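Local coordinates for glutamate racemase (Francisella tularensis subsp. tularensis, PDB 3OUT), which belongs to the Asp/Glu/hydantoin racemase family of two-domain alpha/beta enzymes and holds a D-glutamic acid molecule in its ligand pocket, at residues Gly11-Gly16 / Gln60-Leu65; Gly147-Met152 / Lys168-Tyr173. All coordinates share one frame; numbering follows the deposited sequence. Where two conformers were deposited one is given.

Interaction 1 joins strand 10-14 of the six-stranded parallel sheet to helix 51-67, whereas interaction 2 joins two helices, 149-154 and 161-171, that belong with the four-stranded parallel sheet. The two share no helix or strand, and their centres lie 27 Å apart on opposite sides of the chain's centre. All four touching residues of interaction 1 are buried, and its direct contacts are apolar, with one water as the polar bridge. In 147-152 / 168-173, which is partly buried and next to another subunit, a tyrosine combines a direct hydrogen bond with an aromatic edge-to-face contact. Segment 11-16 enters the D-glutamic acid pocket through Ser15 and Gly16; Gly147 CA lies about 9 Å from the nearest ligand atom.

Interaction 1: residues Gly11-Gly16 / Gln60-Leu65. With DGL (D-glutamic acid), chain E.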
loop_
_atom_site.group_PDB
_atom_site.type_symbol
_atom_site.label_atom_id
_atom_site.label_comp_id
_atom_site.label_asym_id
_atom_site.label_seq_id
_atom_site.Cartn_x
_atom_site.Cartn_y
_atom_site.Cartn_z
ATOM N N GLY B 11 20.522 -1.230 9.696
ATOM C CA GLY B 11 19.460 -1.025 8.721
ATOM C C GLY B 11 19.821 0.099 7.778
ATOM O O GLY B 11 20.068 1.226 8.225
ATOM N N VAL B 12 19.813 -0.187 6.483
ATOM C CA VAL B 12 19.972 0.811 5.489
ATOM C C VAL B 12 18.598 1.061 4.844
ATOM O O VAL B 12 18.027 0.175 4.194
ATOM C CB VAL B 12 21.015 0.425 4.381
ATOM C CG1 VAL B 12 21.017 1.498 3.281
ATOM C CG2 VAL B 12 22.395 0.163 4.976
ATOM N N PHE B 13 18.094 2.275 5.082
ATOM C CA PHE B 13 16.718 2.709 4.797
ATOM C C PHE B 13 16.681 3.546 3.518
ATOM O O PHE B 13 17.193 4.667 3.496
ATOM C CB PHE B 13 16.280 3.480 6.046
ATOM C CG PHE B 13 14.786 3.847 6.139
ATOM C CD1 PHE B 13 14.001 4.129 5.033
ATOM C CD2 PHE B 13 14.199 3.964 7.386
ATOM C CE1 PHE B 13 12.682 4.498 5.206
ATOM C CE2 PHE B 13 12.899 4.359 7.555
ATOM C CZ PHE B 13 12.122 4.580 6.477
ATOM N N ASP B 14 16.103 2.985 2.448
ATOM C CA ASP B 14 16.086 3.653 1.151
ATOM C C ASP B 14 14.644 3.790 0.690
ATOM O O ASP B 14 13.736 3.053 1.127
ATOM C CB ASP B 14 16.876 2.799 0.140
ATOM C CG ASP B 14 17.293 3.538 -1.119
ATOM O OD1 ASP B 14 17.157 4.798 -1.209
ATOM O OD2 ASP B 14 17.778 2.810 -2.055
ATOM N N SER B 15 14.461 4.703 -0.246
ATOM C CA SER B 15 13.264 4.698 -1.091
ATOM C C SER B 15 13.436 3.544 -2.100
ATOM O O SER B 15 12.623 2.610 -2.150
ATOM C CB SER B 15 13.091 6.070 -1.765
ATOM O OG SER B 15 14.349 6.509 -2.278
ATOM N N GLY B 16 14.518 3.577 -2.860
ATOM C CA GLY B 16 14.899 2.418 -3.643
ATOM C C GLY B 16 16.050 2.701 -4.584
ATOM O O GLY B 16 16.190 3.807 -5.100
ATOM N N GLN B 60 6.004 3.129 7.466
ATOM C CA GLN B 60 5.882 1.707 7.278
ATOM C C GLN B 60 7.255 1.024 7.258
ATOM O O GLN B 60 7.458 0.026 7.952
ATOM C CB GLN B 60 5.139 1.406 5.968
ATOM C CG GLN B 60 3.683 1.923 5.918
ATOM C CD GLN B 60 3.043 1.474 4.654
ATOM O OE1 GLN B 60 3.363 1.976 3.595
ATOM N NE2 GLN B 60 2.146 0.474 4.742
ATOM N N THR B 61 8.199 1.568 6.478
ATOM C CA THR B 61 9.555 0.998 6.374
ATOM C C THR B 61 10.225 1.059 7.749
ATOM O O THR B 61 10.885 0.129 8.147
ATOM C CB THR B 61 10.400 1.711 5.336
ATOM O OG1 THR B 61 9.776 1.510 4.058
ATOM C CG2 THR B 61 11.835 1.152 5.295
ATOM N N ALA B 62 10.064 2.149 8.461
ATOM C CA ALA B 62 10.644 2.279 9.800
ATOM C C ALA B 62 10.173 1.187 10.716
ATOM O O ALA B 62 10.988 0.539 11.404
ATOM C CB ALA B 62 10.361 3.675 10.423
ATOM N N LYS B 63 8.861 0.926 10.710
ATOM C CA LYS B 63 8.316 -0.118 11.562
ATOM C C LYS B 63 8.866 -1.483 11.152
ATOM O O LYS B 63 9.165 -2.321 12.008
ATOM C CB LYS B 63 6.783 -0.086 11.566
ATOM C CG LYS B 63 6.279 1.196 12.195
ATOM C CD LYS B 63 4.775 1.411 11.988
ATOM C CE LYS B 63 4.359 2.800 12.452
ATOM N NZ LYS B 63 2.841 3.039 12.282
ATOM N N PHE B 64 8.966 -1.750 9.848
ATOM C CA PHE B 64 9.519 -3.006 9.393
ATOM C C PHE B 64 10.937 -3.173 9.923
ATOM O O PHE B 64 11.298 -4.237 10.419
ATOM C CB PHE B 64 9.508 -3.073 7.847
ATOM C CG PHE B 64 10.070 -4.343 7.298
ATOM C CD1 PHE B 64 11.429 -4.530 7.187
ATOM C CD2 PHE B 64 9.226 -5.374 6.921
ATOM C CE1 PHE B 64 11.939 -5.699 6.691
ATOM C CE2 PHE B 64 9.740 -6.563 6.427
ATOM C CZ PHE B 64 11.108 -6.710 6.301
ATOM N N LEU B 65 11.763 -2.139 9.834
ATOM C CA LEU B 65 13.160 -2.300 10.259
ATOM C C LEU B 65 13.286 -2.497 11.760
ATOM O O LEU B 65 14.123 -3.279 12.210
ATOM C CB LEU B 65 13.991 -1.095 9.812
ATOM C CG LEU B 65 14.320 -1.049 8.327
ATOM C CD1 LEU B 65 14.959 0.265 7.919
ATOM C CD2 LEU B 65 15.197 -2.253 7.870
HETATM N N DGL E . 15.251 6.885 -4.913
HETATM C CA DGL E . 14.926 8.287 -5.352
HETATM C C DGL E . 13.447 8.443 -5.568
HETATM O O DGL E . 12.669 7.602 -5.064
HETATM C CB DGL E . 15.330 9.360 -4.347
HETATM C CG DGL E . 16.793 9.307 -3.885
HETATM C CD DGL E . 17.258 10.522 -3.105
HETATM O OE1 DGL E . 16.525 11.525 -3.032
HETATM O OE2 DGL E . 18.412 10.468 -2.595
HETATM O OXT DGL E . 13.001 9.443 -6.182
HETATM O O HOH W 1 11.015 3.197 2.198
#
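Phe13 lies against Thr61, Ala62 and Leu65 where strand 10-14 of a parallel alpha/beta sheet meets the helix 51-67 that covers it. The axes of the short segments 11-14 and 60-65 run nearly antiparallel, at 166°, and approach to 9.7 Å. Helix 51-67 connects strands 35-39 and 72-75, which flank 10-14, in a beta-alpha-beta crossover.

The apolar contacts centre on the Phe13 ring. Thr61 CG2 sits over one face in a CH-pi contact, 3.6 Å from the ring centroid and 18° off the normal. With CG anti to the backbone N (chi1 -170°), the ring swings toward Thr61 and Ala62, and its CE2 lies 3.9 Å from Ala62 CB. Leu65 CD1 approaches Phe13 CD2 obliquely at 3.8 Å. Ile80 and Val88 of helix 78-92 also touch the ring, placing it in the core between the sheet and helices 51-67 and 78-92.

The polar link is indirect. A water donates to Asp14 O at 2.9 Å and lies 2.8 Å from Thr61 OG1. Thr61 turns its methyl CG2 opposite the backbone N, over the ring, and sets OG1 beside the N, facing the water.

Beyond the strand, Gly16 and Ser15 enter the ligand pocket, to which Tyr46 and Thr79 also contribute. The amino nitrogen N of D-glutamic acid donates a 2.8 Å hydrogen bond to Ser15 OG.

Interaction 2: residues Gly147-Met152 / Lys168-Tyr173; sequences GLFVSM and KEYLSY
Tyr170 reaches across to residues 147-149, joining helix 161-171 to the segment 147-152, much of which lies in helix 149-154, in the part of the alpha/beta fold built on the four-stranded parallel sheet. Its first shell has a polar and an aromatic component. At the far end of the ring, Leu148 N donates to Tyr170 OH over 2.9 Å, and the N-H...O angle of 162° makes this a nearly straight bond. The phenol oxygen thus engages the backbone N-H of Leu148, and Leu148 CB packs beside that oxygen at 3.5 Å.

Farther back along the ring, the Tyr170 edge points at the face of Phe149. Planes at 88° and centroids 5.4 Å apart define a T-shaped (edge-to-face) pair. Tyr170 CD2 stands 3.8 Å above the Phe149 plane, displaced toward the rim rather than centred. Tyr170 CG is anti to its carbonyl carbon (chi1 -70°), which directs the ring toward segment 147-152.

In the next shell, Val166 and Ala167 touch Phe149, and Tyr189 makes another edge-to-face contact with it. Asn144 ND2 hydrogen-bonds to Tyr170 O, tying the tyrosine's backbone to strand 140-145. Phe157 of a neighbouring subunit packs on Tyr170, and Leu148 meets Leu148 of that subunit, so the contact adjoins a subunit interface. Met152 N donates a hydrogen bond to Leu148 O at 3.1 Å.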
loop_
_atom_site.group_PDB
_atom_site.type_symbol
_atom_site.label_atom_id
_atom_site.label_comp_id
_atom_site.label_asym_id
_atom_site.label_seq_id
_atom_site.Cartn_x
_atom_site.Cartn_y
_atom_site.Cartn_z
ATOM N N GLY B 147 14.416 17.148 -11.881
ATOM C CA GLY B 147 13.386 16.097 -11.893
ATOM C C GLY B 147 13.666 14.869 -12.741
ATOM O O GLY B 147 13.440 13.736 -12.290
ATOM N N LEU B 148 14.176 15.070 -13.964
ATOM C CA LEU B 148 14.412 13.960 -14.883
ATOM C C LEU B 148 15.589 13.072 -14.532
ATOM O O LEU B 148 15.644 11.923 -15.010
ATOM C CB LEU B 148 14.583 14.432 -16.326
ATOM C CG LEU B 148 14.495 13.420 -17.486
ATOM C CD1 LEU B 148 13.226 12.514 -17.421
ATOM C CD2 LEU B 148 14.541 14.160 -18.833
ATOM N N PHE B 149 16.510 13.541 -13.683
ATOM C CA PHE B 149 17.732 12.766 -13.497
ATOM C C PHE B 149 17.516 11.317 -12.995
ATOM O O PHE B 149 18.186 10.388 -13.454
ATOM C CB PHE B 149 18.687 13.467 -12.519
ATOM C CG PHE B 149 19.608 14.529 -13.111
ATOM C CD1 PHE B 149 19.653 14.850 -14.465
ATOM C CD2 PHE B 149 20.437 15.227 -12.243
ATOM C CE1 PHE B 149 20.551 15.792 -14.940
ATOM C CE2 PHE B 149 21.301 16.225 -12.708
ATOM C CZ PHE B 149 21.377 16.476 -14.050
ATOM N N VAL B 150 16.639 11.118 -12.022
ATOM C CA VAL B 150 16.448 9.801 -11.458
ATOM C C VAL B 150 16.043 8.779 -12.519
ATOM O O VAL B 150 16.692 7.738 -12.665
ATOM C CB VAL B 150 15.448 9.801 -10.285
ATOM C CG1 VAL B 150 14.947 8.407 -9.960
ATOM C CG2 VAL B 150 16.086 10.453 -9.025
ATOM N N SER B 151 14.981 9.052 -13.273
ATOM C CA SER B 151 14.544 8.093 -14.301
ATOM C C SER B 151 15.604 7.899 -15.400
ATOM O O SER B 151 15.848 6.793 -15.847
ATOM C CB SER B 151 13.223 8.532 -14.898
ATOM O OG SER B 151 12.815 7.521 -15.830
HETATM N N MSE B 152 16.225 8.996 -15.812
HETATM C CA MSE B 152 17.269 9.017 -16.834
HETATM C C MSE B 152 18.358 8.008 -16.457
HETATM O O MSE B 152 18.757 7.172 -17.270
HETATM C CB MSE B 152 17.855 10.451 -16.951
HETATM C CG MSE B 152 18.883 10.577 -17.979
HETATM SE SE MSE B 152 19.636 12.378 -18.004
HETATM C CE MSE B 152 20.774 12.105 -16.424
ATOM N N LYS B 168 22.682 20.426 -18.631
ATOM C CA LYS B 168 22.754 21.880 -18.969
ATOM C C LYS B 168 21.456 22.577 -18.624
ATOM O O LYS B 168 21.456 23.687 -18.067
ATOM C CB LYS B 168 23.154 22.108 -20.438
ATOM C CG LYS B 168 24.568 21.658 -20.754
ATOM C CD LYS B 168 24.945 21.944 -22.219
ATOM C CE LYS B 168 26.179 21.156 -22.670
ATOM N NZ LYS B 168 26.249 20.998 -24.159
ATOM N N GLU B 169 20.324 21.921 -18.896
ATOM C CA GLU B 169 19.025 22.502 -18.599
ATOM C C GLU B 169 18.870 22.840 -17.110
ATOM O O GLU B 169 18.370 23.910 -16.767
ATOM C CB GLU B 169 17.911 21.542 -19.061
ATOM C CG GLU B 169 16.515 21.970 -18.733
ATOM C CD GLU B 169 15.978 23.083 -19.611
ATOM O OE1 GLU B 169 16.584 23.403 -20.666
ATOM O OE2 GLU B 169 14.916 23.625 -19.218
ATOM N N TYR B 170 19.312 21.933 -16.234
ATOM C CA TYR B 170 19.141 22.088 -14.810
ATOM C C TYR B 170 20.261 22.901 -14.147
ATOM O O TYR B 170 20.035 23.532 -13.113
ATOM C CB TYR B 170 19.091 20.714 -14.127
ATOM C CG TYR B 170 17.841 19.906 -14.426
ATOM C CD1 TYR B 170 16.589 20.503 -14.410
ATOM C CD2 TYR B 170 17.913 18.535 -14.716
ATOM C CE1 TYR B 170 15.424 19.767 -14.678
ATOM C CE2 TYR B 170 16.741 17.801 -14.969
ATOM C CZ TYR B 170 15.521 18.411 -14.948
ATOM O OH TYR B 170 14.378 17.692 -15.175
ATOM N N LEU B 171 21.455 22.840 -14.689
ATOM C CA LEU B 171 22.632 23.438 -14.013
ATOM C C LEU B 171 22.952 24.850 -14.467
ATOM O O LEU B 171 23.747 25.541 -13.813
ATOM C CB LEU B 171 23.860 22.550 -14.202
ATOM C CG LEU B 171 23.796 21.153 -13.613
ATOM C CD1 LEU B 171 24.955 20.346 -14.058
ATOM C CD2 LEU B 171 23.708 21.198 -12.073
ATOM N N SER B 172 22.337 25.290 -15.564
ATOM C CA SER B 172 22.550 26.653 -16.059
ATOM C C SER B 172 22.127 27.696 -15.012
ATOM O O SER B 172 22.722 28.781 -14.948
ATOM C CB SER B 172 21.810 26.860 -17.387
ATOM O OG SER B 172 20.423 26.656 -17.226
ATOM N N TYR B 173 21.127 27.362 -14.190
ATOM C CA TYR B 173 20.713 28.200 -13.064
ATOM C C TYR B 173 21.902 28.663 -12.203
ATOM O O TYR B 173 21.821 29.738 -11.638
ATOM C CB TYR B 173 19.694 27.455 -12.194
ATOM C CG TYR B 173 19.358 28.090 -10.865
ATOM C CD1 TYR B 173 18.557 29.208 -10.795
ATOM C CD2 TYR B 173 19.821 27.548 -9.668
ATOM C CE1 TYR B 173 18.229 29.777 -9.562
ATOM C CE2 TYR B 173 19.501 28.111 -8.451
ATOM C CZ TYR B 173 18.710 29.214 -8.401
ATOM O OH TYR B 173 18.373 29.769 -7.202
#